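Local atomic coordinates of squalene synthase HpnC (Alicyclobacillus acidocaldarius subsp. acidocaldarius, PDB entry 4HD1), a protein that probably acts as a squalene synthase of the squalene/phytoene synthase family, joining prenyl diphosphate units. Residues V17-T22 / H43-Y48; R118-D123 / L180-V185; D127-C132 / T161-Q166. All blocks are in the same frame, centred on the assembly; numbering follows the deposited sequence.

Overall arrangement
The three contacts lie in one all-helical chain of the squalene/phytoene synthase family. Interaction 1 comes first along the sequence and joins helices 12-25 and 41-56. Interaction 2 follows and pairs the loops after helices 104-118 and 174-179. Interaction 3 is nested inside the stretch that interaction 2 closes, and joins helices 125-135 and 152-172. Interactions 1 and 2 lie on opposite sides of the chain's centre, about 30 Å apart between centres. Interactions 2 and 3 are neighbours, with centres about 14 Å apart. They touch where Y122 packs on Y131 and Y184 on L128. Loop pairing and helix packing thus meet directly, while the N-terminal helix pair stands apart.

Interaction 1 of 3, residues V17-T22 / H43-Y48; sequences VCRRLT and HFYSVY. With SO4 (sulfate ion), chain B.
C18 and R19 face S46 and Y45 where helices 12-25 and 41-56 pack, the axes of the two segments 7.9 Å apart at closest approach and at 64° to each other. R19 and Y45 lie side by side and point the same way. R19 CG sits over the Y45 ring, 3.7 Å from its centroid, in a CH-pi contact. The R19 chain leaves with CG anti to the backbone N (chi1 -176°) and stays extended to NE. This lays its aliphatic part along the ring and carries the guanidinium to the phenol end. A sulfate ion sits there. R19 NE donates to sulfate O2 at 2.7 Å, and R19 NH2 donates to O4 at 3.0 Å, almost straight. Y45 OH lies 2.4 Å from sulfate O3, a very short and doubtful bond. A3 N adds another bond.

T22 CG2 meets the edge of the Y45 ring. T22 OG1 donates to C18 O at 2.9 Å and lies 3.0 Å from Y45 O. C18 SG packs on S46 CA, while S46 OG is hydrogen-bonded to T95 OG1.

The sulfate probably comes from the crystallisation liquor. Its binding implies that the R19 and Y45 tips can hold an anion beside an otherwise buried helix packing.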
loop_
_atom_site.group_PDB
_atom_site.type_symbol
_atom_site.label_atom_id
_atom_site.label_comp_id
_atom_site.label_asym_id
_atom_site.label_seq_id
_atom_site.Cartn_x
_atom_site.Cartn_y
_atom_site.Cartn_z
ATOM N N VAL A 17 -13.773 2.291 -17.086
ATOM C CA VAL A 17 -14.103 3.002 -15.844
ATOM C C VAL A 17 -12.946 2.842 -14.854
ATOM O O VAL A 17 -12.425 3.830 -14.341
ATOM C CB VAL A 17 -15.440 2.525 -15.213
ATOM C CG1 VAL A 17 -15.706 3.228 -13.889
ATOM C CG2 VAL A 17 -16.616 2.766 -16.159
ATOM N N CYS A 18 -12.526 1.601 -14.619
ATOM C CA CYS A 18 -11.411 1.326 -13.717
ATOM C C CYS A 18 -10.159 2.092 -14.116
ATOM O O CYS A 18 -9.468 2.640 -13.259
ATOM C CB CYS A 18 -11.118 -0.162 -13.671
ATOM S SG CYS A 18 -12.434 -1.093 -12.868
ATOM N N ARG A 19 -9.895 2.152 -15.418
ATOM C CA ARG A 19 -8.745 2.882 -15.947
ATOM C C ARG A 19 -8.832 4.382 -15.670
ATOM O O ARG A 19 -7.845 4.993 -15.243
ATOM C CB ARG A 19 -8.597 2.622 -17.444
ATOM C CG ARG A 19 -7.371 3.251 -18.075
ATOM C CD ARG A 19 -7.446 3.086 -19.577
ATOM N NE ARG A 19 -6.210 3.478 -20.240
ATOM C CZ ARG A 19 -5.967 4.689 -20.734
ATOM N NH1 ARG A 19 -6.872 5.652 -20.639
ATOM N NH2 ARG A 19 -4.806 4.936 -21.325
ATOM N N ARG A 20 -10.008 4.961 -15.918
ATOM C CA ARG A 20 -10.277 6.375 -15.612
ATOM C C ARG A 20 -10.113 6.688 -14.130
ATOM O O ARG A 20 -9.411 7.634 -13.769
ATOM C CB ARG A 20 -11.691 6.771 -16.044
ATOM C CG ARG A 20 -11.766 7.551 -17.344
ATOM C CD ARG A 20 -13.006 8.443 -17.392
ATOM N NE ARG A 20 -14.253 7.692 -17.223
ATOM C CZ ARG A 20 -14.967 7.639 -16.098
ATOM N NH1 ARG A 20 -14.583 8.300 -15.012
ATOM N NH2 ARG A 20 -16.078 6.919 -16.059
ATOM N N LEU A 21 -10.772 5.895 -13.281
ATOM C CA LEU A 21 -10.726 6.091 -11.832
ATOM C C LEU A 21 -9.289 6.004 -11.344
ATOM O O LEU A 21 -8.863 6.799 -10.500
ATOM C CB LEU A 21 -11.605 5.068 -11.095
ATOM C CG LEU A 21 -13.114 5.003 -11.411
ATOM C CD1 LEU A 21 -13.779 3.834 -10.684
ATOM C CD2 LEU A 21 -13.856 6.317 -11.144
ATOM N N THR A 22 -8.540 5.051 -11.898
ATOM C CA THR A 22 -7.150 4.848 -11.524
ATOM C C THR A 22 -6.262 6.017 -11.949
ATOM O O THR A 22 -5.569 6.603 -11.109
ATOM C CB THR A 22 -6.612 3.500 -12.052
ATOM O OG1 THR A 22 -7.308 2.431 -11.397
ATOM C CG2 THR A 22 -5.109 3.365 -11.802
ATOM N N HIS A 43 -5.837 -5.635 -15.190
ATOM C CA HIS A 43 -5.937 -6.133 -13.827
ATOM C C HIS A 43 -5.343 -5.166 -12.837
ATOM O O HIS A 43 -5.806 -5.076 -11.695
ATOM C CB HIS A 43 -5.325 -7.520 -13.734
ATOM C CG HIS A 43 -5.874 -8.480 -14.765
ATOM N ND1 HIS A 43 -7.179 -8.822 -14.812
ATOM C CD2 HIS A 43 -5.252 -9.147 -15.822
ATOM C CE1 HIS A 43 -7.384 -9.669 -15.840
ATOM N NE2 HIS A 43 -6.203 -9.866 -16.459
ATOM N N PHE A 44 -4.329 -4.410 -13.262
ATOM C CA PHE A 44 -3.813 -3.322 -12.434
ATOM C C PHE A 44 -4.895 -2.244 -12.240
ATOM O O PHE A 44 -5.109 -1.783 -11.115
ATOM C CB PHE A 44 -2.491 -2.764 -12.989
ATOM C CG PHE A 44 -1.270 -3.479 -12.463
ATOM C CD1 PHE A 44 -0.986 -4.790 -12.849
ATOM C CD2 PHE A 44 -0.414 -2.856 -11.556
ATOM C CE1 PHE A 44 0.131 -5.456 -12.350
ATOM C CE2 PHE A 44 0.704 -3.511 -11.054
ATOM C CZ PHE A 44 0.974 -4.813 -11.451
ATOM N N TYR A 45 -5.601 -1.890 -13.320
ATOM C CA TYR A 45 -6.638 -0.867 -13.258
ATOM C C TYR A 45 -7.783 -1.264 -12.337
ATOM O O TYR A 45 -8.253 -0.435 -11.554
ATOM C CB TYR A 45 -7.165 -0.493 -14.650
ATOM C CG TYR A 45 -6.129 0.138 -15.555
ATOM C CD1 TYR A 45 -5.351 1.215 -15.120
ATOM C CD2 TYR A 45 -5.935 -0.329 -16.854
ATOM C CE1 TYR A 45 -4.403 1.797 -15.948
ATOM C CE2 TYR A 45 -4.988 0.249 -17.693
ATOM C CZ TYR A 45 -4.222 1.309 -17.234
ATOM O OH TYR A 45 -3.278 1.887 -18.057
ATOM N N SER A 46 -8.213 -2.522 -12.399
ATOM C CA SER A 46 -9.327 -2.957 -11.548
ATOM C C SER A 46 -8.933 -3.078 -10.069
ATOM O O SER A 46 -9.730 -2.757 -9.183
ATOM C CB SER A 46 -9.947 -4.261 -12.052
ATOM O OG SER A 46 -9.003 -5.312 -12.034
ATOM N N VAL A 47 -7.708 -3.530 -9.803
ATOM C CA VAL A 47 -7.229 -3.637 -8.427
ATOM C C VAL A 47 -7.026 -2.249 -7.827
ATOM O O VAL A 47 -7.421 -1.992 -6.684
ATOM C CB VAL A 47 -5.951 -4.482 -8.325
ATOM C CG1 VAL A 47 -5.323 -4.349 -6.947
ATOM C CG2 VAL A 47 -6.277 -5.938 -8.623
ATOM N N TYR A 48 -6.439 -1.350 -8.611
ATOM C CA TYR A 48 -6.234 0.015 -8.148
ATOM C C TYR A 48 -7.526 0.809 -7.990
ATOM O O TYR A 48 -7.646 1.579 -7.028
ATOM C CB TYR A 48 -5.187 0.739 -8.993
ATOM C CG TYR A 48 -3.788 0.445 -8.504
ATOM C CD1 TYR A 48 -3.180 1.254 -7.540
ATOM C CD2 TYR A 48 -3.079 -0.667 -8.968
ATOM C CE1 TYR A 48 -1.901 0.980 -7.075
ATOM C CE2 TYR A 48 -1.795 -0.949 -8.509
ATOM C CZ TYR A 48 -1.213 -0.121 -7.567
ATOM O OH TYR A 48 0.053 -0.390 -7.103
HETATM S S SO4 B . -3.375 1.321 -21.456
HETATM O O1 SO4 B . -3.046 0.443 -22.613
HETATM O O2 SO4 B . -4.848 1.311 -21.195
HETATM O O3 SO4 B . -2.721 0.852 -20.203
HETATM O O4 SO4 B . -2.860 2.682 -21.828
#

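Interaction 2 of 3, residues R118-D123 / L180-V185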
loop_
_atom_site.group_PDB
_atom_site.type_symbol
_atom_site.label_atom_id
_atom_site.label_comp_id
_atom_site.label_asym_id
_atom_site.label_seq_id
_atom_site.Cartn_x
_atom_site.Cartn_y
_atom_site.Cartn_z
ATOM N N ARG A 118 -9.239 3.879 14.184
ATOM C CA ARG A 118 -9.114 3.630 15.613
ATOM C C ARG A 118 -7.740 3.932 16.220
ATOM O O ARG A 118 -7.585 3.919 17.446
ATOM C CB ARG A 118 -9.566 2.200 15.952
ATOM C CG ARG A 118 -8.762 1.083 15.312
ATOM C CD ARG A 118 -9.173 -0.272 15.875
ATOM N NE ARG A 118 -10.478 -0.714 15.376
ATOM C CZ ARG A 118 -10.659 -1.677 14.471
ATOM N NH1 ARG A 118 -11.887 -2.001 14.087
ATOM N NH2 ARG A 118 -9.620 -2.324 13.952
ATOM N N LYS A 119 -6.750 4.218 15.381
ATOM C CA LYS A 119 -5.411 4.528 15.886
ATOM C C LYS A 119 -4.839 5.827 15.328
ATOM O O LYS A 119 -4.753 6.021 14.109
ATOM C CB LYS A 119 -4.444 3.367 15.651
ATOM C CG LYS A 119 -4.686 2.182 16.568
ATOM C CD LYS A 119 -3.452 1.305 16.697
ATOM C CE LYS A 119 -3.764 0.106 17.574
ATOM N NZ LYS A 119 -2.541 -0.496 18.164
ATOM N N HIS A 120 -4.458 6.710 16.243
ATOM C CA HIS A 120 -3.825 7.971 15.894
ATOM C C HIS A 120 -2.396 7.973 16.355
ATOM O O HIS A 120 -1.586 8.779 15.891
ATOM C CB HIS A 120 -4.605 9.132 16.493
ATOM C CG HIS A 120 -5.992 9.282 15.918
ATOM N ND1 HIS A 120 -7.034 8.543 16.341
ATOM C CD2 HIS A 120 -6.479 10.109 14.904
ATOM C CE1 HIS A 120 -8.133 8.884 15.642
ATOM N NE2 HIS A 120 -7.790 9.840 14.763
ATOM N N THR A 121 -2.077 7.066 17.276
ATOM C CA THR A 121 -0.709 6.883 17.765
ATOM C C THR A 121 -0.388 5.387 17.811
ATOM O O THR A 121 -1.292 4.559 17.946
ATOM C CB THR A 121 -0.469 7.536 19.160
ATOM O OG1 THR A 121 -1.163 6.808 20.180
ATOM C CG2 THR A 121 -0.912 9.004 19.192
ATOM N N TYR A 122 0.895 5.050 17.688
ATOM C CA TYR A 122 1.353 3.661 17.781
ATOM C C TYR A 122 2.328 3.452 18.946
ATOM O O TYR A 122 3.299 4.201 19.111
ATOM C CB TYR A 122 1.942 3.181 16.439
ATOM C CG TYR A 122 0.869 2.967 15.386
ATOM C CD1 TYR A 122 0.313 1.703 15.172
ATOM C CD2 TYR A 122 0.379 4.036 14.634
ATOM C CE1 TYR A 122 -0.688 1.509 14.229
ATOM C CE2 TYR A 122 -0.624 3.851 13.693
ATOM C CZ TYR A 122 -1.152 2.590 13.496
ATOM O OH TYR A 122 -2.146 2.415 12.566
ATOM N N ASP A 123 2.048 2.435 19.757
ATOM C CA ASP A 123 2.834 2.140 20.951
ATOM C C ASP A 123 4.204 1.533 20.636
ATOM O O ASP A 123 5.230 2.022 21.119
ATOM C CB ASP A 123 2.043 1.208 21.869
ATOM C CG ASP A 123 2.376 1.408 23.324
ATOM O OD1 ASP A 123 3.476 0.996 23.753
ATOM O OD2 ASP A 123 1.522 1.973 24.039
ATOM N N LEU A 180 -2.510 16.122 10.325
ATOM C CA LEU A 180 -3.750 15.360 10.169
ATOM C C LEU A 180 -4.196 14.662 11.464
ATOM O O LEU A 180 -5.239 14.007 11.493
ATOM C CB LEU A 180 -3.632 14.368 9.001
ATOM C CG LEU A 180 -3.400 14.971 7.603
ATOM C CD1 LEU A 180 -3.076 13.902 6.561
ATOM C CD2 LEU A 180 -4.582 15.826 7.154
ATOM N N GLY A 181 -3.405 14.820 12.526
ATOM C CA GLY A 181 -3.740 14.280 13.848
ATOM C C GLY A 181 -3.139 12.921 14.178
ATOM O O GLY A 181 -3.538 12.290 15.167
ATOM N N ARG A 182 -2.174 12.480 13.365
ATOM C CA ARG A 182 -1.589 11.140 13.488
ATOM C C ARG A 182 -0.079 11.141 13.627
ATOM O O ARG A 182 0.617 11.928 12.985
ATOM C CB ARG A 182 -1.932 10.290 12.268
ATOM C CG ARG A 182 -3.404 10.012 12.105
ATOM C CD ARG A 182 -3.700 9.504 10.709
ATOM N NE ARG A 182 -5.140 9.394 10.523
ATOM C CZ ARG A 182 -5.889 8.437 11.063
ATOM N NH1 ARG A 182 -5.333 7.487 11.813
ATOM N NH2 ARG A 182 -7.197 8.428 10.850
ATOM N N ILE A 183 0.414 10.230 14.458
ATOM C CA ILE A 183 1.841 9.962 14.563
ATOM C C ILE A 183 2.077 8.459 14.446
ATOM O O ILE A 183 1.503 7.668 15.204
ATOM C CB ILE A 183 2.448 10.504 15.874
ATOM C CG1 ILE A 183 2.118 11.998 16.043
ATOM C CG2 ILE A 183 3.957 10.254 15.900
ATOM C CD1 ILE A 183 2.395 12.558 17.425
ATOM N N TYR A 184 2.919 8.083 13.486
ATOM C CA TYR A 184 3.230 6.684 13.205
ATOM C C TYR A 184 4.527 6.218 13.862
ATOM O O TYR A 184 4.762 5.010 13.984
ATOM C CB TYR A 184 3.267 6.436 11.690
ATOM C CG TYR A 184 1.905 6.546 11.048
ATOM C CD1 TYR A 184 0.993 5.491 11.119
ATOM C CD2 TYR A 184 1.514 7.710 10.389
ATOM C CE1 TYR A 184 -0.270 5.586 10.548
ATOM C CE2 TYR A 184 0.253 7.815 9.808
ATOM C CZ TYR A 184 -0.634 6.749 9.887
ATOM O OH TYR A 184 -1.886 6.842 9.316
ATOM N N VAL A 185 5.364 7.167 14.282
ATOM C CA VAL A 185 6.599 6.829 14.993
ATOM C C VAL A 185 6.217 6.108 16.283
ATOM O O VAL A 185 5.444 6.645 17.065
ATOM C CB VAL A 185 7.453 8.073 15.316
ATOM C CG1 VAL A 185 8.794 7.653 15.883
ATOM C CG2 VAL A 185 7.669 8.916 14.072
HETATM O O HOH W 1 2.729 7.111 17.649
#
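In both H120 (chi1 -65°) and R182 (chi1 -64°), CG is turned anti to the carbonyl carbon, which brings the R182 guanidinium flat onto the H120 ring. The contact joins two interhelical loops of the all-helical isoprenoid synthase fold. One starts where helix 174-179 ends in a Schellman motif at G181. The stacked planes are 12° apart and their centres 4.7 Å. R182 stays extended from CG to NE, which sets the guanidinium under the CD2 side of the imidazole. From there NH1 bonds to D116 O near the end of helix 104-118, and K119 O lies at the edge of the guanidinium, 2.8 Å from NH1. G181 O meets the H120 ring at its edge.

The backbones are joined directly by I183 N, which donates to H120 O at 2.9 Å in a nearly straight bond. A water carries the link further. It accepts from Y122 N at 2.8 Å and lies within bonding distance of I183 O and V185 O.

Y184 is held by its OH to D116 OD1 and stacks on H170. Y122 and Y184 run alongside each other and meet rim to rim, with Y122 CE2 3.5 Å from Y184 CD1.

Interaction 3 of 3, residues D127-C132 / T161-Q166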
loop_
_atom_site.group_PDB
_atom_site.type_symbol
_atom_site.label_atom_id
_atom_site.label_comp_id
_atom_site.label_asym_id
_atom_site.label_seq_id
_atom_site.Cartn_x
_atom_site.Cartn_y
_atom_site.Cartn_z
ATOM N N ASP A 127 3.245 -2.924 16.613
ATOM C CA ASP A 127 1.953 -2.325 16.282
ATOM C C ASP A 127 1.973 -1.676 14.904
ATOM O O ASP A 127 1.037 -1.855 14.122
ATOM C CB ASP A 127 1.528 -1.306 17.345
ATOM C CG ASP A 127 1.317 -1.937 18.713
ATOM O OD1 ASP A 127 1.100 -3.165 18.790
ATOM O OD2 ASP A 127 1.367 -1.201 19.718
ATOM N N LEU A 128 3.039 -0.933 14.605
ATOM C CA LEU A 128 3.191 -0.320 13.291
ATOM C C LEU A 128 3.337 -1.386 12.199
ATOM O O LEU A 128 2.648 -1.335 11.174
ATOM C CB LEU A 128 4.367 0.655 13.266
ATOM C CG LEU A 128 4.575 1.412 11.949
ATOM C CD1 LEU A 128 3.317 2.164 11.541
ATOM C CD2 LEU A 128 5.769 2.356 12.028
ATOM N N ARG A 129 4.224 -2.353 12.434
ATOM C CA ARG A 129 4.380 -3.502 11.543
ATOM C C ARG A 129 3.016 -4.136 11.265
ATOM O O ARG A 129 2.680 -4.404 10.117
ATOM C CB ARG A 129 5.333 -4.529 12.159
ATOM C CG ARG A 129 5.558 -5.775 11.324
ATOM C CD ARG A 129 6.914 -5.760 10.647
ATOM N NE ARG A 129 7.150 -7.018 9.941
ATOM C CZ ARG A 129 8.346 -7.490 9.599
ATOM N NH1 ARG A 129 9.450 -6.818 9.896
ATOM N NH2 ARG A 129 8.437 -8.648 8.960
ATOM N N ASP A 130 2.226 -4.342 12.316
ATOM C CA ASP A 130 0.918 -4.980 12.187
ATOM C C ASP A 130 -0.059 -4.186 11.310
ATOM O O ASP A 130 -0.815 -4.771 10.533
ATOM C CB ASP A 130 0.304 -5.256 13.556
ATOM C CG ASP A 130 -0.595 -6.467 13.543
ATOM O OD1 ASP A 130 -1.823 -6.297 13.691
ATOM O OD2 ASP A 130 -0.073 -7.589 13.358
ATOM N N TYR A 131 -0.032 -2.859 11.435
ATOM C CA TYR A 131 -0.822 -1.991 10.565
ATOM C C TYR A 131 -0.433 -2.195 9.099
ATOM O O TYR A 131 -1.304 -2.325 8.232
ATOM C CB TYR A 131 -0.669 -0.519 10.970
ATOM C CG TYR A 131 -1.316 0.465 10.011
ATOM C CD1 TYR A 131 -2.678 0.388 9.710
ATOM C CD2 TYR A 131 -0.564 1.481 9.416
ATOM C CE1 TYR A 131 -3.269 1.285 8.831
ATOM C CE2 TYR A 131 -1.146 2.389 8.539
ATOM C CZ TYR A 131 -2.495 2.286 8.249
ATOM O OH TYR A 131 -3.081 3.184 7.381
ATOM N N CYS A 132 0.875 -2.242 8.838
ATOM C CA CYS A 132 1.410 -2.471 7.492
ATOM C C CYS A 132 0.905 -3.754 6.839
ATOM O O CYS A 132 0.756 -3.805 5.618
ATOM C CB CYS A 132 2.936 -2.456 7.511
ATOM S SG CYS A 132 3.612 -0.822 7.858
ATOM N N THR A 161 9.161 -5.882 1.394
ATOM C CA THR A 161 9.292 -4.706 0.533
ATOM C C THR A 161 8.139 -3.716 0.708
ATOM O O THR A 161 8.371 -2.510 0.903
ATOM C CB THR A 161 9.397 -5.112 -0.945
ATOM O OG1 THR A 161 10.502 -6.002 -1.100
ATOM C CG2 THR A 161 9.616 -3.890 -1.832
ATOM N N CYS A 162 6.907 -4.218 0.626
ATOM C CA CYS A 162 5.732 -3.372 0.818
ATOM C C CYS A 162 5.777 -2.646 2.182
ATOM O O CYS A 162 5.557 -1.437 2.249
ATOM C CB CYS A 162 4.442 -4.170 0.604
ATOM S SG CYS A 162 4.077 -4.473 -1.143
ATOM N N THR A 163 6.116 -3.371 3.247
ATOM C CA THR A 163 6.280 -2.772 4.583
ATOM C C THR A 163 7.425 -1.750 4.636
ATOM O O THR A 163 7.260 -0.656 5.202
ATOM C CB THR A 163 6.485 -3.854 5.661
ATOM O OG1 THR A 163 5.282 -4.620 5.786
ATOM C CG2 THR A 163 6.841 -3.241 7.014
ATOM N N ALA A 164 8.571 -2.099 4.050
ATOM C CA ALA A 164 9.701 -1.178 3.986
ATOM C C ALA A 164 9.264 0.138 3.356
ATOM O O ALA A 164 9.598 1.213 3.849
ATOM C CB ALA A 164 10.857 -1.785 3.200
ATOM N N LEU A 165 8.493 0.035 2.277
ATOM C CA LEU A 165 8.055 1.197 1.519
ATOM C C LEU A 165 7.121 2.100 2.333
ATOM O O LEU A 165 7.280 3.333 2.337
ATOM C CB LEU A 165 7.388 0.737 0.222
ATOM C CG LEU A 165 7.345 1.645 -1.009
ATOM C CD1 LEU A 165 8.633 2.421 -1.243
ATOM C CD2 LEU A 165 7.020 0.786 -2.219
ATOM N N GLN A 166 6.166 1.491 3.036
ATOM C CA GLN A 166 5.267 2.257 3.875
ATOM C C GLN A 166 6.010 2.953 5.017
ATOM O O GLN A 166 5.721 4.113 5.330
ATOM C CB GLN A 166 4.119 1.410 4.420
ATOM C CG GLN A 166 3.108 2.277 5.162
ATOM C CD GLN A 166 1.773 1.615 5.397
ATOM O OE1 GLN A 166 1.087 1.234 4.457
ATOM N NE2 GLN A 166 1.377 1.510 6.664
#
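Q166 crosses Y131 at about a right angle, its amide plane turned 53° from the plane of the phenol ring. This is a steep helix-on-helix packing inside the all-helical isoprenoid synthase fold. It joins helix 125-135 to helix 152-172. The axes of the two segments come within 10.0 Å and their directions differ by 116°. The contact is small and rests on a few side chains.

Q166 reaches across from its helix with CG anti to the backbone N (chi1 -173°) and the chain extended beyond it. This places the amide nitrogen beside one side of the tyrosine. Q166 NE2 lies 3.3 Å from Y131 CE2, approaching the ring obliquely. The same nitrogen lies 3.4 Å from C132 SG. Its hydrogen bond goes to S135 OG, with a weaker one to H170 NE2. S135 OG is also bonded to Y131 O, so one serine ties the glutamine amide to the last turn of helix 125-135.

C132 points at the other helix and fills the middle of the contact. Its SG packs against the Q166 side chain, touching CB, CG and CD, while its CB meets T163 OG1 at 3.6 Å. The T163 hydroxyl is bonded to D137 OD1, just after helix 125-135, which probably helps hold its rotation. The T163 methyl turns to C132 as well, with CG2 4.1 Å from SG. L223 of helix 207-227 packs on both R129 and T163. At this margin the aliphatic part of R129 just reaches the threonine, R129 CD lying 4.4 Å from T163 CG2.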